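2-dehydropantoate 2-reductase (Enterococcus faecium, PDB 3WFI) acts as an NAD-dependent D-mandelate dehydrogenase, a Rossmann-fold oxidoreductase of the ketopantoate reductase family. Local coordinates at residues A214-A226 / V238-D250. Numbering follows the deposited sequence.
Sequences AHKMVATIVNEFA and VPEVIAHCESCFD
V222 and I242 interlock where helices 214-226 and 238-246 pack at an interaxial angle of 130°, in the all-helical C-terminal part of the chain. V222 is a knob among V238, V241, I242 and C245: its CG1 meets V241 CG1 at 3.7 Å, while CG2 turns to C245 SG. In return I242 enters the hole formed by H215, V218, A219 and V222. Its CG1 lies beside the backbone N (chi1 -70°), and the extended bond beyond it carries CD1 to A219 CB at 3.9 Å. I242 CG2 is left 4.0 Å from H215 CE1, oblique to the ring.

V238 straddles the next turn, with CG2 3.6 Å from A226 CB and CG1 against the amide of N223, whose ND2 is drawn back to A219 O at 3.0 Å. Toward the other end, V218 CG1 rests on C245 CB, and A214 CB touches F249 CZ. Here H215 ND1 donates to E246 OE2 at 2.7 Å, meeting the syn lone pair of that oxygen close to the imidazole plane although ring and carboxylate are turned 64° apart. T193 and C189 back the buried side of the valine-cysteine layer. The contact thus joins consecutive helices through interdigitated aliphatic groups, with one directional polar bond at its border that would probably favour a protonated imidazole.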
loop_
_atom_site.group_PDB
_atom_site.type_symbol
_atom_site.label_atom_id
_atom_site.label_comp_id
_atom_site.label_asym_id
_atom_site.label_seq_id
_atom_site.Cartn_x
_atom_site.Cartn_y
_atom_site.Cartn_z
ATOM N N ALA B 214 1.938 -4.098 11.764
ATOM C CA ALA B 214 2.246 -5.314 11.007
ATOM C C ALA B 214 1.148 -6.369 11.217
ATOM O O ALA B 214 0.722 -7.021 10.281
ATOM C CB ALA B 214 3.623 -5.854 11.379
ATOM N N HIS B 215 0.666 -6.508 12.440
ATOM C CA HIS B 215 -0.343 -7.522 12.712
ATOM C C HIS B 215 -1.619 -7.245 11.921
ATOM O O HIS B 215 -2.168 -8.137 11.296
ATOM C CB HIS B 215 -0.652 -7.637 14.209
ATOM C CG HIS B 215 -1.822 -8.521 14.494
ATOM N ND1 HIS B 215 -1.751 -9.893 14.391
ATOM C CD2 HIS B 215 -3.096 -8.236 14.848
ATOM C CE1 HIS B 215 -2.932 -10.414 14.666
ATOM N NE2 HIS B 215 -3.768 -9.430 14.939
ATOM N N LYS B 216 -2.066 -5.991 11.940
ATOM C CA LYS B 216 -3.247 -5.612 11.208
ATOM C C LYS B 216 -3.072 -5.876 9.705
ATOM O O LYS B 216 -3.981 -6.378 9.045
ATOM C CB LYS B 216 -3.604 -4.156 11.469
ATOM C CG LYS B 216 -4.683 -3.599 10.548
ATOM C CD LYS B 216 -6.028 -4.303 10.743
ATOM C CE LYS B 216 -7.175 -3.522 10.106
ATOM N NZ LYS B 216 -6.935 -3.270 8.668
ATOM N N MET B 217 -1.920 -5.528 9.164
ATOM C CA MET B 217 -1.709 -5.668 7.712
ATOM C C MET B 217 -1.661 -7.149 7.312
ATOM O O MET B 217 -2.267 -7.559 6.325
ATOM C CB MET B 217 -0.437 -4.941 7.293
ATOM C CG MET B 217 -0.561 -3.429 7.423
ATOM S SD MET B 217 0.858 -2.503 6.791
ATOM C CE MET B 217 2.121 -2.964 7.996
ATOM N N VAL B 218 -0.953 -7.939 8.107
ATOM C CA VAL B 218 -0.881 -9.380 7.893
ATOM C C VAL B 218 -2.285 -10.001 8.008
ATOM O O VAL B 218 -2.693 -10.755 7.139
ATOM C CB VAL B 218 0.129 -10.054 8.868
ATOM C CG1 VAL B 218 -0.004 -11.580 8.851
ATOM C CG2 VAL B 218 1.553 -9.641 8.513
ATOM N N ALA B 219 -3.015 -9.662 9.071
ATOM C CA ALA B 219 -4.332 -10.240 9.310
ATOM C C ALA B 219 -5.293 -9.932 8.188
ATOM O O ALA B 219 -6.065 -10.806 7.762
ATOM C CB ALA B 219 -4.906 -9.757 10.631
ATOM N N THR B 220 -5.256 -8.686 7.707
ATOM C CA THR B 220 -6.146 -8.272 6.634
ATOM C C THR B 220 -5.844 -9.054 5.357
ATOM O O THR B 220 -6.767 -9.523 4.677
ATOM C CB THR B 220 -6.035 -6.751 6.375
ATOM O OG1 THR B 220 -6.320 -6.038 7.582
ATOM C CG2 THR B 220 -7.010 -6.294 5.313
ATOM N N ILE B 221 -4.565 -9.184 5.022
ATOM C CA ILE B 221 -4.172 -9.908 3.810
ATOM C C ILE B 221 -4.559 -11.385 3.900
ATOM O O ILE B 221 -5.124 -11.947 2.950
ATOM C CB ILE B 221 -2.667 -9.747 3.497
ATOM C CG1 ILE B 221 -2.382 -8.321 3.060
ATOM C CG2 ILE B 221 -2.226 -10.718 2.399
ATOM C CD1 ILE B 221 -0.923 -7.911 3.217
ATOM N N VAL B 222 -4.289 -12.013 5.041
ATOM C CA VAL B 222 -4.597 -13.435 5.204
ATOM C C VAL B 222 -6.106 -13.675 5.066
ATOM O O VAL B 222 -6.535 -14.669 4.483
ATOM C CB VAL B 222 -4.069 -13.983 6.544
ATOM C CG1 VAL B 222 -4.607 -15.374 6.813
ATOM C CG2 VAL B 222 -2.552 -14.006 6.546
ATOM N N ASN B 223 -6.914 -12.741 5.565
ATOM C CA ASN B 223 -8.362 -12.869 5.412
ATOM C C ASN B 223 -8.818 -12.810 3.977
ATOM O O ASN B 223 -9.756 -13.499 3.596
ATOM C CB ASN B 223 -9.101 -11.850 6.273
ATOM C CG ASN B 223 -9.402 -12.395 7.632
ATOM O OD1 ASN B 223 -10.308 -13.212 7.789
ATOM N ND2 ASN B 223 -8.660 -11.954 8.622
ATOM N N GLU B 224 -8.139 -12.011 3.163
ATOM C CA GLU B 224 -8.427 -11.972 1.735
ATOM C C GLU B 224 -8.088 -13.318 1.075
ATOM O O GLU B 224 -8.907 -13.877 0.344
ATOM C CB GLU B 224 -7.676 -10.816 1.047
ATOM C CG GLU B 224 -8.126 -9.441 1.512
ATOM C CD GLU B 224 -7.467 -8.289 0.774
ATOM O OE1 GLU B 224 -6.627 -8.537 -0.117
ATOM O OE2 GLU B 224 -7.769 -7.127 1.124
ATOM N N PHE B 225 -6.894 -13.833 1.336
ATOM C CA PHE B 225 -6.510 -15.183 0.875
ATOM C C PHE B 225 -7.559 -16.233 1.282
ATOM O O PHE B 225 -7.963 -17.080 0.478
ATOM C CB PHE B 225 -5.140 -15.586 1.457
ATOM C CG PHE B 225 -3.950 -15.093 0.666
ATOM C CD1 PHE B 225 -3.609 -13.748 0.640
ATOM C CD2 PHE B 225 -3.131 -16.001 -0.029
ATOM C CE1 PHE B 225 -2.494 -13.303 -0.065
ATOM C CE2 PHE B 225 -2.020 -15.564 -0.736
ATOM C CZ PHE B 225 -1.697 -14.214 -0.743
ATOM N N ALA B 226 -7.998 -16.162 2.539
ATOM C CA ALA B 226 -8.942 -17.142 3.099
ATOM C C ALA B 226 -10.344 -17.069 2.484
ATOM O O ALA B 226 -10.985 -18.098 2.285
ATOM C CB ALA B 226 -9.019 -16.978 4.597
ATOM N N VAL B 238 -7.648 -19.305 9.980
ATOM C CA VAL B 238 -7.063 -17.972 9.841
ATOM C C VAL B 238 -6.144 -17.580 11.004
ATOM O O VAL B 238 -5.009 -17.149 10.774
ATOM C CB VAL B 238 -8.135 -16.900 9.539
ATOM C CG1 VAL B 238 -7.549 -15.495 9.653
ATOM C CG2 VAL B 238 -8.707 -17.140 8.148
ATOM N N PRO B 239 -6.592 -17.771 12.257
ATOM C CA PRO B 239 -5.672 -17.451 13.354
ATOM C C PRO B 239 -4.336 -18.203 13.268
ATOM O O PRO B 239 -3.270 -17.595 13.461
ATOM C CB PRO B 239 -6.463 -17.850 14.611
ATOM C CG PRO B 239 -7.890 -17.779 14.208
ATOM C CD PRO B 239 -7.931 -18.154 12.751
ATOM N N GLU B 240 -4.381 -19.499 12.963
ATOM C CA GLU B 240 -3.142 -20.273 12.844
ATOM C C GLU B 240 -2.290 -19.742 11.709
ATOM O O GLU B 240 -1.086 -19.527 11.879
ATOM C CB GLU B 240 -3.420 -21.759 12.649
ATOM C CG GLU B 240 -2.199 -22.651 12.840
ATOM C CD GLU B 240 -1.192 -22.615 11.684
ATOM O OE1 GLU B 240 -1.595 -22.544 10.493
ATOM O OE2 GLU B 240 0.025 -22.665 11.966
ATOM N N VAL B 241 -2.912 -19.501 10.561
ATOM C CA VAL B 241 -2.156 -19.009 9.412
ATOM C C VAL B 241 -1.503 -17.660 9.707
ATOM O O VAL B 241 -0.334 -17.451 9.372
ATOM C CB VAL B 241 -3.003 -18.982 8.128
ATOM C CG1 VAL B 241 -2.259 -18.284 6.996
ATOM C CG2 VAL B 241 -3.364 -20.405 7.729
ATOM N N ILE B 242 -2.242 -16.764 10.361
ATOM C CA ILE B 242 -1.697 -15.488 10.797
ATOM C C ILE B 242 -0.487 -15.709 11.716
ATOM O O ILE B 242 0.572 -15.103 11.518
ATOM C CB ILE B 242 -2.762 -14.622 11.510
ATOM C CG1 ILE B 242 -3.805 -14.143 10.501
ATOM C CG2 ILE B 242 -2.115 -13.416 12.180
ATOM C CD1 ILE B 242 -5.102 -13.637 11.109
ATOM N N ALA B 243 -0.640 -16.571 12.715
ATOM C CA ALA B 243 0.478 -16.880 13.635
ATOM C C ALA B 243 1.679 -17.435 12.865
ATOM O O ALA B 243 2.832 -17.087 13.145
ATOM C CB ALA B 243 0.036 -17.861 14.712
ATOM N N HIS B 244 1.400 -18.261 11.864
ATOM C CA HIS B 244 2.466 -18.838 11.033
ATOM C C HIS B 244 3.225 -17.768 10.234
ATOM O O HIS B 244 4.458 -17.790 10.153
ATOM C CB HIS B 244 1.883 -19.897 10.097
ATOM C CG HIS B 244 2.900 -20.539 9.206
ATOM N ND1 HIS B 244 3.997 -21.208 9.699
ATOM C CD2 HIS B 244 2.980 -20.630 7.856
ATOM C CE1 HIS B 244 4.719 -21.675 8.692
ATOM N NE2 HIS B 244 4.131 -21.325 7.564
ATOM N N CYS B 245 2.490 -16.834 9.632
ATOM C CA CYS B 245 3.108 -15.671 8.996
ATOM C C CYS B 245 3.986 -14.899 9.992
ATOM O O CYS B 245 5.124 -14.529 9.670
ATOM C CB CYS B 245 2.028 -14.737 8.436
ATOM S SG CYS B 245 1.119 -15.418 7.037
ATOM N N GLU B 246 3.444 -14.661 11.188
ATOM C CA GLU B 246 4.116 -13.848 12.195
ATOM C C GLU B 246 5.311 -14.528 12.868
ATOM O O GLU B 246 6.163 -13.848 13.451
ATOM C CB GLU B 246 3.098 -13.337 13.224
ATOM C CG GLU B 246 2.105 -12.369 12.580
ATOM C CD GLU B 246 1.118 -11.773 13.551
ATOM O OE1 GLU B 246 1.015 -12.242 14.693
ATOM O OE2 GLU B 246 0.408 -10.836 13.151
ATOM N N SER B 247 5.391 -15.849 12.770
ATOM C CA SER B 247 6.572 -16.581 13.230
ATOM C C SER B 247 7.846 -16.185 12.464
ATOM O O SER B 247 8.960 -16.350 12.972
ATOM C CB SER B 247 6.338 -18.098 13.130
ATOM O OG SER B 247 6.385 -18.554 11.790
ATOM N N CYS B 248 7.681 -15.633 11.261
ATOM C CA CYS B 248 8.812 -15.086 10.503
ATOM C C CYS B 248 9.474 -13.869 11.144
ATOM O O CYS B 248 10.603 -13.514 10.786
ATOM C CB CYS B 248 8.365 -14.701 9.100
ATOM S SG CYS B 248 7.777 -16.088 8.114
ATOM N N PHE B 249 8.765 -13.212 12.063
ATOM C CA PHE B 249 9.297 -12.039 12.759
ATOM C C PHE B 249 10.404 -12.365 13.767
ATOM O O PHE B 249 11.076 -11.451 14.246
ATOM C CB PHE B 249 8.211 -11.309 13.556
ATOM C CG PHE B 249 7.060 -10.783 12.736
ATOM C CD1 PHE B 249 7.197 -10.449 11.389
ATOM C CD2 PHE B 249 5.829 -10.554 13.360
ATOM C CE1 PHE B 249 6.112 -9.942 10.674
ATOM C CE2 PHE B 249 4.744 -10.054 12.650
ATOM C CZ PHE B 249 4.888 -9.741 11.306
ATOM N N ASP B 250 10.560 -13.635 14.135
ATOM C CA ASP B 250 11.474 -13.980 15.238
ATOM C C ASP B 250 12.917 -13.756 14.797
ATOM O O ASP B 250 13.395 -14.458 13.921
ATOM C CB ASP B 250 11.252 -15.430 15.682
ATOM C CG ASP B 250 11.911 -15.749 17.027
ATOM O OD1 ASP B 250 11.435 -16.668 17.725
ATOM O OD2 ASP B 250 12.910 -15.095 17.381
#